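Rubredoxin\:oxygen oxidoreductase (Desulfovibrio gigas, PDB 1E5D) catalyses the four-electron reduction of one dioxygen molecule to two water molecules, using FMN and a mu-oxo-diiron centre. Local coordinates at residues A[4-9]-A[221-226]; A[34-39]-A[174-179]; A[47-52]-A[160-165]; A[167-172]-A[228-233]; A[181-186]-A[236-241]. One frame throughout, in Å; residues are numbered along the deposited sequence.

Contact 1: A[4-9]-A[221-226]; sequences TKIIDG and FICPDH. With FEO (mu-oxo-diiron), chain D.
Ile6 and Phe221 are the residues at which the two backbones come nearest, yet their CA atoms stay 8.5 Å apart, a spacing of facing layers bridged by side chains and not of paired strands. The chain turns a corner at Ile6, and there two isoleucines in succession reach the same aromatic ring. Methyl CG2 of Ile6 lies over one face of Phe221 in a CH-pi contact, 3.8 Å from the ring centroid and 26° off the normal, so it is displaced toward the CD1-CE1 rim. The position follows from chi1 of -58°, which sets this methyl opposite the backbone N, while CG1, anti to the carbonyl carbon, carries CD1 to 4.3 Å from Cys223 SG. Ile7 CG2 comes in obliquely from the same side of the ring plane, but at the CE2-CZ end, 3.3 Å from Phe221 CE2. This is the inter-sheet packing of the metallo-beta-lactamase fold: strand 4-7 is outermost in the seven-stranded sheet, strand 221-224 belongs to the six-stranded one, and Tyr38 of the first sheet lies beside both Ile6 and Cys223. Following 221-226 inward leads from this partly exposed hydrophobic seam to the metals. His226 NE2 binds one iron of the mu-oxo-diiron group at 2.0 Å, alongside Asp165 and Asp83. A water 2.4 Å from the same iron donates a hydrogen bond to Asp225 OD2 at 2.7 Å; the same water donates to the oxo atom between the irons. Asp225 OD2 is further hydrogen-bonded to His84 ND1.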
# COMPACT_ATOMS: atom_id res chain seq x y z
N THR A 4 15.77 29.07 22.05
CA THR A 4 15.70 30.17 21.10
C THR A 4 14.75 31.24 21.63
O THR A 4 13.61 30.96 21.99
CB THR A 4 15.24 29.70 19.71
OG1 THR A 4 16.15 28.71 19.21
CG2 THR A 4 15.29 30.85 18.72
N LYS A 5 15.25 32.47 21.70
CA LYS A 5 14.45 33.57 22.24
C LYS A 5 13.47 34.04 21.19
O LYS A 5 13.84 34.45 20.09
CB LYS A 5 15.32 34.74 22.71
CG LYS A 5 14.90 35.31 24.05
CD LYS A 5 14.63 36.81 23.96
CE LYS A 5 14.71 37.48 25.32
NZ LYS A 5 15.93 38.33 25.45
N ILE A 6 12.19 33.98 21.55
CA ILE A 6 11.22 34.46 20.57
C ILE A 6 11.03 35.96 20.81
O ILE A 6 11.38 36.77 19.96
CB ILE A 6 9.92 33.67 20.66
CG1 ILE A 6 10.10 32.16 20.45
CG2 ILE A 6 8.88 34.23 19.70
CD1 ILE A 6 8.96 31.34 21.00
N ILE A 7 10.50 36.23 21.98
CA ILE A 7 10.42 37.53 22.62
C ILE A 7 10.86 37.38 24.08
O ILE A 7 11.00 36.27 24.58
CB ILE A 7 9.02 38.17 22.58
CG1 ILE A 7 7.92 37.34 23.24
CG2 ILE A 7 8.63 38.50 21.15
CD1 ILE A 7 6.60 38.07 23.33
N ASP A 8 11.07 38.51 24.73
CA ASP A 8 11.55 38.54 26.11
C ASP A 8 10.69 37.64 26.99
O ASP A 8 9.47 37.80 27.04
CB ASP A 8 11.53 39.98 26.64
CG ASP A 8 12.36 40.92 25.78
OD1 ASP A 8 13.56 40.62 25.61
OD2 ASP A 8 11.83 41.94 25.28
N GLY A 9 11.33 36.68 27.66
CA GLY A 9 10.61 35.76 28.52
C GLY A 9 9.91 34.62 27.82
O GLY A 9 9.29 33.80 28.50
N PHE A 221 3.06 36.46 16.51
CA PHE A 221 3.75 35.20 16.53
C PHE A 221 2.81 34.01 16.59
O PHE A 221 1.98 33.92 17.50
CB PHE A 221 4.63 35.13 17.79
CG PHE A 221 5.85 36.02 17.75
CD1 PHE A 221 6.99 35.59 17.09
CD2 PHE A 221 5.83 37.26 18.36
CE1 PHE A 221 8.11 36.40 17.06
CE2 PHE A 221 6.95 38.07 18.34
CZ PHE A 221 8.09 37.63 17.68
N ILE A 222 2.94 33.09 15.63
CA ILE A 222 2.23 31.82 15.82
C ILE A 222 3.26 30.71 16.06
O ILE A 222 4.19 30.57 15.29
CB ILE A 222 1.33 31.42 14.65
CG1 ILE A 222 0.14 32.36 14.49
CG2 ILE A 222 0.89 29.97 14.81
CD1 ILE A 222 -0.49 32.37 13.12
N CYS A 223 3.05 29.97 17.14
CA CYS A 223 3.98 28.97 17.64
C CYS A 223 3.36 27.58 17.62
O CYS A 223 2.65 27.18 18.55
CB CYS A 223 4.40 29.36 19.06
SG CYS A 223 5.10 31.02 19.19
N PRO A 224 3.61 26.86 16.53
CA PRO A 224 3.16 25.47 16.38
C PRO A 224 4.16 24.44 16.91
O PRO A 224 5.33 24.75 17.16
CB PRO A 224 3.02 25.36 14.86
CG PRO A 224 4.11 26.22 14.33
CD PRO A 224 4.34 27.31 15.34
N ASP A 225 3.68 23.22 17.07
CA ASP A 225 4.38 22.04 17.54
C ASP A 225 5.52 21.60 16.62
O ASP A 225 6.49 21.05 17.13
CB ASP A 225 3.41 20.85 17.60
CG ASP A 225 2.57 20.85 18.86
OD1 ASP A 225 2.88 21.64 19.77
OD2 ASP A 225 1.59 20.09 18.89
N HIS A 226 5.37 21.84 15.33
CA HIS A 226 6.30 21.39 14.31
C HIS A 226 6.67 22.50 13.34
O HIS A 226 5.81 23.20 12.80
CB HIS A 226 5.70 20.24 13.48
CG HIS A 226 5.07 19.18 14.33
ND1 HIS A 226 5.78 18.42 15.23
CD2 HIS A 226 3.79 18.75 14.42
CE1 HIS A 226 4.97 17.57 15.82
NE2 HIS A 226 3.75 17.75 15.36
FE1 FEO D . 2.19 16.86 16.29
FE2 FEO D . -0.96 15.68 16.31
O FEO D . 1.15 15.73 17.12
O HOH W 1 2.82 17.71 18.47

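Contact 2: A[34-39]-A[174-179]; sequences TYNAYL and SERFSD
Arg176 is folded back on itself at chi2 (-47°) and chi3 (-44°), and this double bend swings the guanidinium toward Thr34 although the residue's first bond does not head that way. The setting is the metallo-beta-lactamase domain, where a loop following strand 160-164 passes beside strand 33-40 of the seven-stranded sheet. Contact is made by a single atom of the arginine, NH2. It lies in van der Waals contact with methyl CG2 of Thr34 at 3.5 Å; its 3.7 Å to OD1 of Asn36 is too long for a hydrogen bond and at most a weak electrostatic approach, with the Asn36 amide and the guanidinium inclined at 55°. Thr34 OG1 is in the guanidinium plane at its edge, but at 3.9 Å from NH2 it is only a neighbour. The arginine therefore lies against a polar pair that is already engaged: Thr34 OG1 is hydrogen-bonded to Gly227 N, and Asn36 ND2 to the carbonyls of Gly227 and Pro224. The arginine side chain also rests on Leu12 and Ile16 of strand 10-17. The strand also reaches the active site: Thr34 O accepts from ND1 of the iron ligand His226 and so probably helps to orient it, and Tyr35 OH is bonded to His24 of the dioxygen pocket. Within the strand, Thr34 OG1 donates to Asn36 OD1 at 2.7 Å, approaching from above the carbonyl plane.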
# COMPACT_ATOMS: atom_id res chain seq x y z
N THR A 34 10.28 19.10 13.44
CA THR A 34 10.78 19.51 14.74
C THR A 34 9.72 19.20 15.79
O THR A 34 8.56 18.92 15.52
CB THR A 34 11.15 21.00 14.84
OG1 THR A 34 9.95 21.80 14.95
CG2 THR A 34 11.88 21.47 13.60
N TYR A 35 10.18 19.26 17.04
CA TYR A 35 9.24 19.14 18.15
C TYR A 35 9.42 20.39 19.00
O TYR A 35 10.47 20.56 19.62
CB TYR A 35 9.49 17.82 18.88
CG TYR A 35 9.27 16.66 17.94
CD1 TYR A 35 7.96 16.30 17.61
CD2 TYR A 35 10.32 15.95 17.38
CE1 TYR A 35 7.71 15.26 16.74
CE2 TYR A 35 10.07 14.89 16.52
CZ TYR A 35 8.77 14.56 16.21
OH TYR A 35 8.50 13.51 15.35
N ASN A 36 8.41 21.24 18.96
CA ASN A 36 8.43 22.57 19.54
C ASN A 36 7.65 22.62 20.85
O ASN A 36 6.50 22.24 20.93
CB ASN A 36 7.85 23.60 18.57
CG ASN A 36 8.62 23.67 17.27
OD1 ASN A 36 9.78 23.27 17.20
ND2 ASN A 36 7.99 24.18 16.22
N ALA A 37 8.33 23.11 21.87
CA ALA A 37 7.73 23.43 23.16
C ALA A 37 8.11 24.87 23.47
O ALA A 37 9.11 25.38 22.95
CB ALA A 37 8.18 22.47 24.24
N TYR A 38 7.29 25.53 24.29
CA TYR A 38 7.57 26.93 24.58
C TYR A 38 7.59 27.17 26.08
O TYR A 38 6.63 26.91 26.80
CB TYR A 38 6.55 27.83 23.86
CG TYR A 38 6.63 27.60 22.37
CD1 TYR A 38 5.86 26.60 21.79
CD2 TYR A 38 7.46 28.35 21.54
CE1 TYR A 38 5.92 26.36 20.43
CE2 TYR A 38 7.52 28.11 20.18
CZ TYR A 38 6.74 27.11 19.63
OH TYR A 38 6.77 26.85 18.28
N LEU A 39 8.74 27.68 26.51
CA LEU A 39 9.01 28.09 27.88
C LEU A 39 8.67 29.57 28.07
O LEU A 39 9.26 30.43 27.41
CB LEU A 39 10.48 27.84 28.20
CG LEU A 39 10.90 28.13 29.64
CD1 LEU A 39 10.17 27.18 30.58
CD2 LEU A 39 12.40 28.04 29.80
N SER A 174 18.10 24.95 10.27
CA SER A 174 18.77 25.80 11.25
C SER A 174 17.91 27.02 11.55
O SER A 174 17.99 27.61 12.63
CB SER A 174 20.15 26.24 10.78
OG SER A 174 20.46 25.68 9.52
N GLU A 175 17.07 27.39 10.59
CA GLU A 175 16.19 28.55 10.64
C GLU A 175 14.92 28.20 11.40
O GLU A 175 14.25 27.23 11.04
CB GLU A 175 15.83 29.04 9.25
CG GLU A 175 16.91 29.40 8.26
CD GLU A 175 17.84 28.28 7.87
OE1 GLU A 175 17.51 27.43 7.02
OE2 GLU A 175 18.94 28.25 8.47
N ARG A 176 14.57 28.95 12.45
CA ARG A 176 13.39 28.61 13.24
C ARG A 176 12.23 29.57 13.00
O ARG A 176 11.16 29.42 13.59
CB ARG A 176 13.73 28.56 14.73
CG ARG A 176 15.07 27.99 15.12
CD ARG A 176 15.41 26.69 14.41
NE ARG A 176 14.26 25.79 14.41
CZ ARG A 176 13.94 25.07 15.48
NH1 ARG A 176 14.70 25.17 16.57
NH2 ARG A 176 12.89 24.28 15.45
N PHE A 177 12.41 30.56 12.13
CA PHE A 177 11.34 31.53 11.91
C PHE A 177 10.89 31.59 10.46
O PHE A 177 11.68 31.44 9.54
CB PHE A 177 11.79 32.91 12.40
CG PHE A 177 11.95 32.91 13.92
CD1 PHE A 177 10.84 32.96 14.75
CD2 PHE A 177 13.21 32.86 14.49
CE1 PHE A 177 11.00 32.95 16.12
CE2 PHE A 177 13.37 32.87 15.86
CZ PHE A 177 12.26 32.91 16.68
N SER A 178 9.59 31.82 10.29
CA SER A 178 8.98 31.79 8.96
C SER A 178 9.62 32.78 8.01
O SER A 178 9.69 32.55 6.80
CB SER A 178 7.47 32.05 9.07
OG SER A 178 7.22 33.29 9.70
N ASP A 179 10.10 33.91 8.54
CA ASP A 179 10.69 34.92 7.67
C ASP A 179 12.10 34.56 7.23
O ASP A 179 12.71 35.30 6.47
CB ASP A 179 10.75 36.28 8.39
CG ASP A 179 11.57 36.21 9.67
OD1 ASP A 179 12.81 36.41 9.62
OD2 ASP A 179 10.98 35.97 10.73

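Contact 3: A[47-52]-A[160-165]; sequences LFDTVK and VLISND. With FEO (mu-oxo-diiron), chain D.
Phe48 receives the end of Ile162 squarely on one face: methyl CD1 stands 3.8 Å from the ring centroid and only 12° off its normal, a nearly centred CH-pi contact. The two side chains cross at about a right angle, so the isoleucine meets the ring with its terminal methyl. With chi1 at -51°, CG2 of Ile162 is opposite the backbone N and comes within 4.2 Å of Asp49 OD2. Phe48 and Asp49 each have a second conformer, so these contacts hold for the one described. The buried Asp49 carboxylate has polar partners at both oxygens, though Asp225 OD1, of like charge, is also close. OD1 is hydrogen-bonded to Gln78 NE2, which also makes a weak bond to Ile162 O. A water 2.6 Å from OD2 probably donates to it, although it has other acceptors in reach, and takes a weak hydrogen bond from Asn164 N at 2.9 Å. Gln78 and, less surely, the water link the residue just after strand 46-48 to strand 160-164 across the metallo-beta-lactamase sandwich. Farther along, Asn164 OD1 accepts the backbone N of Asp165 at 2.6 Å, with the donor above the carbonyl plane, while ND2 is bonded to Ser150 OG and Met151 O. This turn probably helps to place the Asp165 carboxylate at the irons. Asp165 OD1 binds one iron at 2.0 Å, OD2 binds the other at 1.9 Å, and the remaining protein ligands are His79, Glu81, Asp83, His146 and His226. A carboxylate divided in this way bridges the two metals alongside the oxo atom and probably helps to fix their spacing.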
# COMPACT_ATOMS: atom_id res chain seq x y z
N LEU A 47 5.64 25.91 30.95
CA LEU A 47 6.05 25.13 29.80
C LEU A 47 4.82 24.74 28.98
O LEU A 47 3.90 24.09 29.49
CB LEU A 47 6.79 23.89 30.28
CG LEU A 47 7.85 23.27 29.38
CD1 LEU A 47 7.48 21.83 29.12
CD2 LEU A 47 7.99 24.04 28.08
N PHE A 48 4.76 25.13 27.70
CA PHE A 48 3.67 24.72 26.83
C PHE A 48 4.17 23.59 25.92
O PHE A 48 5.30 23.73 25.45
CB PHE A 48 3.15 25.86 25.97
CG PHE A 48 2.57 27.03 26.75
CD1 PHE A 48 3.41 27.91 27.40
CD2 PHE A 48 1.20 27.22 26.81
CE1 PHE A 48 2.87 28.97 28.12
CE2 PHE A 48 0.67 28.28 27.52
CZ PHE A 48 1.50 29.16 28.18
N ASP A 49 3.35 22.57 25.74
CA ASP A 49 3.67 21.39 24.95
C ASP A 49 4.79 20.60 25.64
O ASP A 49 5.23 20.96 26.73
CB ASP A 49 4.12 21.75 23.53
CG ASP A 49 3.26 22.78 22.84
OD1 ASP A 49 2.07 22.87 23.21
OD2 ASP A 49 3.75 23.49 21.92
N THR A 50 5.24 19.55 24.99
CA THR A 50 6.31 18.62 25.46
C THR A 50 7.03 18.14 24.22
O THR A 50 6.88 18.82 23.18
CB THR A 50 5.63 17.62 26.39
OG1 THR A 50 6.19 17.87 27.70
CG2 THR A 50 5.84 16.15 26.13
N VAL A 51 7.81 17.08 24.11
CA VAL A 51 8.26 16.56 22.82
C VAL A 51 8.08 15.05 22.75
O VAL A 51 7.61 14.40 23.68
CB VAL A 51 9.73 16.92 22.57
CG1 VAL A 51 9.89 18.42 22.47
CG2 VAL A 51 10.61 16.36 23.68
N LYS A 52 8.45 14.46 21.61
CA LYS A 52 8.50 13.00 21.49
C LYS A 52 9.33 12.47 22.65
O LYS A 52 10.32 13.13 22.99
CB LYS A 52 9.12 12.61 20.16
CG LYS A 52 8.28 11.83 19.17
CD LYS A 52 9.23 11.06 18.26
CE LYS A 52 8.50 10.19 17.25
NZ LYS A 52 9.46 9.46 16.36
N VAL A 160 0.78 36.46 21.06
CA VAL A 160 1.43 35.18 20.86
C VAL A 160 0.40 34.05 20.89
O VAL A 160 -0.22 33.80 21.92
CB VAL A 160 2.49 34.86 21.93
CG1 VAL A 160 3.27 33.61 21.53
CG2 VAL A 160 3.42 36.05 22.14
N LEU A 161 0.24 33.41 19.74
CA LEU A 161 -0.63 32.24 19.65
C LEU A 161 0.23 30.98 19.61
O LEU A 161 1.02 30.79 18.69
CB LEU A 161 -1.52 32.32 18.42
CG LEU A 161 -2.52 31.18 18.25
CD1 LEU A 161 -3.55 31.17 19.37
CD2 LEU A 161 -3.18 31.27 16.88
N ILE A 162 0.07 30.14 20.63
CA ILE A 162 0.71 28.84 20.71
C ILE A 162 -0.32 27.77 20.33
O ILE A 162 -1.19 27.53 21.16
CB ILE A 162 1.29 28.60 22.11
CG1 ILE A 162 2.19 29.74 22.61
CG2 ILE A 162 2.02 27.26 22.17
CD1 ILE A 162 2.61 29.65 24.05
N SER A 163 -0.21 27.21 19.14
CA SER A 163 -1.25 26.50 18.42
C SER A 163 -1.15 24.99 18.27
O SER A 163 -1.90 24.44 17.45
CB SER A 163 -1.30 27.05 16.97
OG SER A 163 0.02 27.07 16.46
N ASN A 164 -0.30 24.30 19.00
CA ASN A 164 -0.09 22.86 18.85
C ASN A 164 0.17 22.53 17.38
O ASN A 164 1.00 23.19 16.75
CB ASN A 164 -1.20 22.05 19.47
CG ASN A 164 -2.55 21.85 18.87
OD1 ASN A 164 -2.69 21.03 17.95
ND2 ASN A 164 -3.57 22.55 19.34
N ASP A 165 -0.43 21.49 16.81
CA ASP A 165 -0.13 21.09 15.45
C ASP A 165 -0.62 22.10 14.42
O ASP A 165 -0.14 22.16 13.29
CB ASP A 165 -0.78 19.73 15.16
CG ASP A 165 -0.07 18.57 15.83
OD1 ASP A 165 1.17 18.61 15.96
OD2 ASP A 165 -0.76 17.60 16.23
FE1 FEO D . 2.19 16.86 16.29
FE2 FEO D . -0.96 15.68 16.31
O FEO D . 1.15 15.73 17.12
O HOH W 2 2.39 24.57 20.03
O HOH W 1 2.82 17.71 18.47

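Contact 4: A[167-172]-A[228-233]; sequences FGQNIA and VIFRGA
The Phe230 ring meets Phe167 at its edge: the carbonyl O of Phe167 lies near the ring plane, 3.3 Å from CE2, where the weakly positive ring hydrogens point. The amide of Gln169 also approaches, its NE2 at an oblique position and its plane turned 80° from that of the ring. This amide carries the contact. Its OE1 accepts Val228 N at 2.8 Å on a lone pair, while NE2 donates to Val228 O at 3.2 Å in a nearly straight bond of 159°, so the side chain pairs with both backbone groups of one residue much as a neighbouring strand would. NE2 also donates to Phe167 O at 2.9 Å, in the amide plane. Three bonds lying close to one plane hold the group flat and settle which end is oxygen and which nitrogen. The amide reaches them with chi1 near -10°, nearly eclipsed and probably strained, and a bend at chi2 returns it toward its own loop. Methyl CG2 of Val228 fits beside the same OE1 at 3.4 Å. All the residues that touch here are buried, in the second half of the metallo-beta-lactamase domain. Helix 183-198 sends Met190 against both Gln169 and Phe230; from helix 233-248, Cys236 and Ala239 pack on Phe230; and strand 221-224 brings Ile222 against the rings of Phe167 and Phe230.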
# COMPACT_ATOMS: atom_id res chain seq x y z
N PHE A 167 -1.05 24.98 12.02
CA PHE A 167 -0.12 25.89 11.36
C PHE A 167 1.27 25.27 11.32
O PHE A 167 2.22 25.85 10.81
CB PHE A 167 -0.05 27.26 12.06
CG PHE A 167 -1.41 27.95 12.07
CD1 PHE A 167 -2.05 28.25 10.87
CD2 PHE A 167 -2.02 28.29 13.26
CE1 PHE A 167 -3.28 28.87 10.87
CE2 PHE A 167 -3.26 28.91 13.26
CZ PHE A 167 -3.89 29.20 12.06
N GLY A 168 1.35 24.06 11.87
CA GLY A 168 2.61 23.34 11.89
C GLY A 168 3.06 23.00 10.49
O GLY A 168 2.31 22.86 9.53
N GLN A 169 4.37 22.84 10.32
CA GLN A 169 4.85 22.35 9.04
C GLN A 169 6.03 21.43 9.34
O GLN A 169 6.78 21.69 10.27
CB GLN A 169 5.26 23.48 8.10
CG GLN A 169 4.90 24.89 8.51
CD GLN A 169 5.77 25.40 9.63
OE1 GLN A 169 6.99 25.28 9.63
NE2 GLN A 169 5.13 25.99 10.63
N ASN A 170 6.19 20.37 8.56
CA ASN A 170 7.37 19.52 8.79
C ASN A 170 8.59 20.09 8.09
O ASN A 170 8.89 19.76 6.94
CB ASN A 170 7.04 18.10 8.31
CG ASN A 170 6.10 17.44 9.30
OD1 ASN A 170 5.17 16.74 8.92
ND2 ASN A 170 6.35 17.69 10.58
N ILE A 171 9.31 20.97 8.77
CA ILE A 171 10.54 21.53 8.25
C ILE A 171 11.64 21.47 9.31
O ILE A 171 11.52 22.10 10.36
CB ILE A 171 10.38 23.00 7.82
CG1 ILE A 171 9.40 23.20 6.67
CG2 ILE A 171 11.74 23.60 7.48
CD1 ILE A 171 9.37 24.63 6.16
N ALA A 172 12.69 20.70 9.02
CA ALA A 172 13.83 20.64 9.94
C ALA A 172 14.91 21.57 9.39
O ALA A 172 15.36 21.35 8.27
CB ALA A 172 14.36 19.23 10.12
N VAL A 228 8.75 25.91 11.71
CA VAL A 228 9.19 27.24 12.11
C VAL A 228 8.08 28.05 12.77
O VAL A 228 6.89 27.76 12.63
CB VAL A 228 9.74 28.04 10.91
CG1 VAL A 228 10.97 27.34 10.35
CG2 VAL A 228 8.67 28.19 9.85
N ILE A 229 8.52 29.07 13.49
CA ILE A 229 7.60 29.99 14.13
C ILE A 229 7.18 31.10 13.18
O ILE A 229 8.03 31.62 12.44
CB ILE A 229 8.25 30.60 15.38
CG1 ILE A 229 8.35 29.60 16.54
CG2 ILE A 229 7.53 31.87 15.81
CD1 ILE A 229 9.55 29.83 17.43
N PHE A 230 5.90 31.46 13.17
CA PHE A 230 5.45 32.57 12.34
C PHE A 230 5.71 33.89 13.06
O PHE A 230 5.07 34.19 14.06
CB PHE A 230 3.97 32.42 11.98
CG PHE A 230 3.73 31.26 11.02
CD1 PHE A 230 3.88 31.44 9.66
CD2 PHE A 230 3.37 30.02 11.50
CE1 PHE A 230 3.69 30.39 8.78
CE2 PHE A 230 3.18 28.96 10.63
CZ PHE A 230 3.35 29.15 9.27
N ARG A 231 6.67 34.64 12.53
CA ARG A 231 7.12 35.87 13.19
C ARG A 231 6.71 37.11 12.41
O ARG A 231 7.17 37.37 11.31
CB ARG A 231 8.63 35.81 13.35
CG ARG A 231 9.30 36.99 14.04
CD ARG A 231 10.63 37.25 13.36
NE ARG A 231 11.79 36.82 14.12
CZ ARG A 231 12.93 36.40 13.58
NH1 ARG A 231 13.07 36.35 12.26
NH2 ARG A 231 13.95 36.02 14.34
N GLY A 232 5.82 37.89 13.01
CA GLY A 232 5.30 39.09 12.39
C GLY A 232 3.85 38.94 11.96
O GLY A 232 3.45 37.90 11.44
N ALA A 233 3.06 39.99 12.18
CA ALA A 233 1.64 39.93 11.88
C ALA A 233 1.41 39.57 10.42
O ALA A 233 0.44 38.88 10.09
CB ALA A 233 0.97 41.25 12.23

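Contact 5: A[181-186]-A[236-241]; sequences IPVHTL and CTFAVQ
Val183 and Phe238 make the closest approach between 181-186 and 236-241, and they do so on the outer, exposed side. Methyl CG1 of Val183 sits at the far end of the phenyl ring, 3.8 Å from CZ and 4.2 Å from each of CE1 and CE2, so that it lies nearly evenly about CZ, approaching obliquely. The ring gets there because chi1 of 177° points Phe238 CG opposite its backbone N and carries the ring about half-way across the 9.9 Å between the CA atoms of Val183 and Phe238. Toward the interior, Leu186 CD2 stands off a little farther, 4.2 Å from Phe238 CE2, but this leucine is buried and continues inward onto Ser178 and Phe230. The contact thus grades from exposed Val183 to buried Leu186, each touching with one methyl. Around the ring, Glu187 and Met190 of helix 183-198 provide further packing. Val183 is in the first turn of that helix, whose start is marked by the bond from Leu186 N to Pro182 O at 2.9 Å, with Pro182 at the N-cap position. Helix 233-248 answers with its second turn. The pairing is consistent with the outer helical layer of the alpha-beta-beta-alpha sandwich. Between the two segments the touching groups are all hydrocarbon, so cohesion probably comes from dispersion and burial of apolar surface, with shape and not hydrogen-bond direction setting the fit.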
# COMPACT_ATOMS: atom_id res chain seq x y z
N ILE A 181 12.84 31.56 5.89
CA ILE A 181 12.74 30.56 4.83
C ILE A 181 11.85 31.10 3.71
O ILE A 181 10.90 31.83 3.96
CB ILE A 181 12.20 29.20 5.28
CG1 ILE A 181 10.67 29.08 5.31
CG2 ILE A 181 12.74 28.77 6.64
CD1 ILE A 181 10.23 27.65 5.14
N PRO A 182 12.21 30.71 2.50
CA PRO A 182 11.48 31.13 1.31
C PRO A 182 10.02 30.71 1.41
O PRO A 182 9.71 29.61 1.86
CB PRO A 182 12.16 30.35 0.19
CG PRO A 182 13.48 29.92 0.71
CD PRO A 182 13.34 29.81 2.20
N VAL A 183 9.14 31.61 0.98
CA VAL A 183 7.71 31.35 1.07
C VAL A 183 7.31 30.06 0.38
O VAL A 183 6.55 29.28 0.94
CB VAL A 183 6.88 32.49 0.43
CG1 VAL A 183 5.82 32.94 1.42
CG2 VAL A 183 7.80 33.61 0.00
N HIS A 184 7.82 29.86 -0.84
CA HIS A 184 7.40 28.68 -1.58
C HIS A 184 7.73 27.42 -0.79
O HIS A 184 6.97 26.46 -0.73
CB HIS A 184 8.04 28.64 -2.97
CG HIS A 184 9.53 28.72 -2.94
ND1 HIS A 184 10.21 29.91 -3.02
CD2 HIS A 184 10.47 27.75 -2.84
CE1 HIS A 184 11.51 29.67 -2.97
NE2 HIS A 184 11.70 28.36 -2.86
N THR A 185 8.90 27.44 -0.15
CA THR A 185 9.22 26.28 0.68
C THR A 185 8.23 26.19 1.84
O THR A 185 7.61 25.16 2.10
CB THR A 185 10.65 26.34 1.23
OG1 THR A 185 11.58 26.43 0.14
CG2 THR A 185 10.98 25.07 1.99
N LEU A 186 8.09 27.31 2.52
CA LEU A 186 7.22 27.37 3.68
C LEU A 186 5.80 26.98 3.33
O LEU A 186 5.15 26.25 4.07
CB LEU A 186 7.25 28.78 4.29
CG LEU A 186 6.23 29.03 5.41
CD1 LEU A 186 6.42 27.99 6.51
CD2 LEU A 186 6.36 30.45 5.94
N CYS A 236 1.85 35.93 10.29
CA CYS A 236 0.72 35.27 10.95
C CYS A 236 -0.54 35.37 10.12
O CYS A 236 -1.42 34.51 10.18
CB CYS A 236 0.55 35.88 12.35
SG CYS A 236 1.99 35.49 13.39
N THR A 237 -0.64 36.45 9.34
CA THR A 237 -1.86 36.63 8.54
C THR A 237 -1.81 35.69 7.34
O THR A 237 -2.82 35.10 6.96
CB THR A 237 -2.06 38.08 8.11
OG1 THR A 237 -2.36 38.89 9.27
CG2 THR A 237 -3.25 38.22 7.18
N PHE A 238 -0.61 35.56 6.80
CA PHE A 238 -0.33 34.57 5.77
C PHE A 238 -0.81 33.19 6.22
O PHE A 238 -1.61 32.56 5.52
CB PHE A 238 1.16 34.56 5.46
CG PHE A 238 1.61 33.53 4.44
CD1 PHE A 238 1.28 33.65 3.10
CD2 PHE A 238 2.36 32.44 4.84
CE1 PHE A 238 1.71 32.71 2.18
CE2 PHE A 238 2.79 31.50 3.93
CZ PHE A 238 2.47 31.63 2.59
N ALA A 239 -0.34 32.73 7.38
CA ALA A 239 -0.71 31.41 7.89
C ALA A 239 -2.22 31.20 7.90
O ALA A 239 -2.74 30.19 7.42
CB ALA A 239 -0.17 31.19 9.31
N VAL A 240 -2.93 32.17 8.48
CA VAL A 240 -4.37 32.06 8.64
C VAL A 240 -5.10 32.18 7.31
O VAL A 240 -6.09 31.49 7.08
CB VAL A 240 -4.91 33.13 9.61
CG1 VAL A 240 -6.42 33.21 9.53
CG2 VAL A 240 -4.44 32.81 11.02
N GLN A 241 -4.60 33.06 6.45
CA GLN A 241 -5.10 33.17 5.09
C GLN A 241 -5.16 31.78 4.46
O GLN A 241 -6.20 31.27 4.05
CB GLN A 241 -4.18 34.05 4.27
CG GLN A 241 -4.69 35.41 3.85
CD GLN A 241 -3.75 36.06 2.83
OE1 GLN A 241 -3.02 35.38 2.11
NE2 GLN A 241 -3.78 37.39 2.79

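How the contacts relate
Contacts 1 and 3 supply iron ligands and share a water on the diiron group; contact 2 lies behind them, the Asn36 side chain about 9 Å from it. Centres of contacts 1 and 2 are about 7 Å apart and those of contacts 1 and 3 about 9 Å, linked by probable hydrogen bonds from Asn36 N to Asp225 O (2.7 Å) and Cys223 N to Leu161 O (2.7 Å). Contact 4 reaches the metal site indirectly, through the probable bond of Gln169 N to His226 O at 2.9 Å, and joins contact 2 by the salt bridge of Arg231 NH1 with Asp179 OD2 at 2.6 Å. Contact 5 lies in the outer helical layer, its centre about 8 Å from that of contact 4.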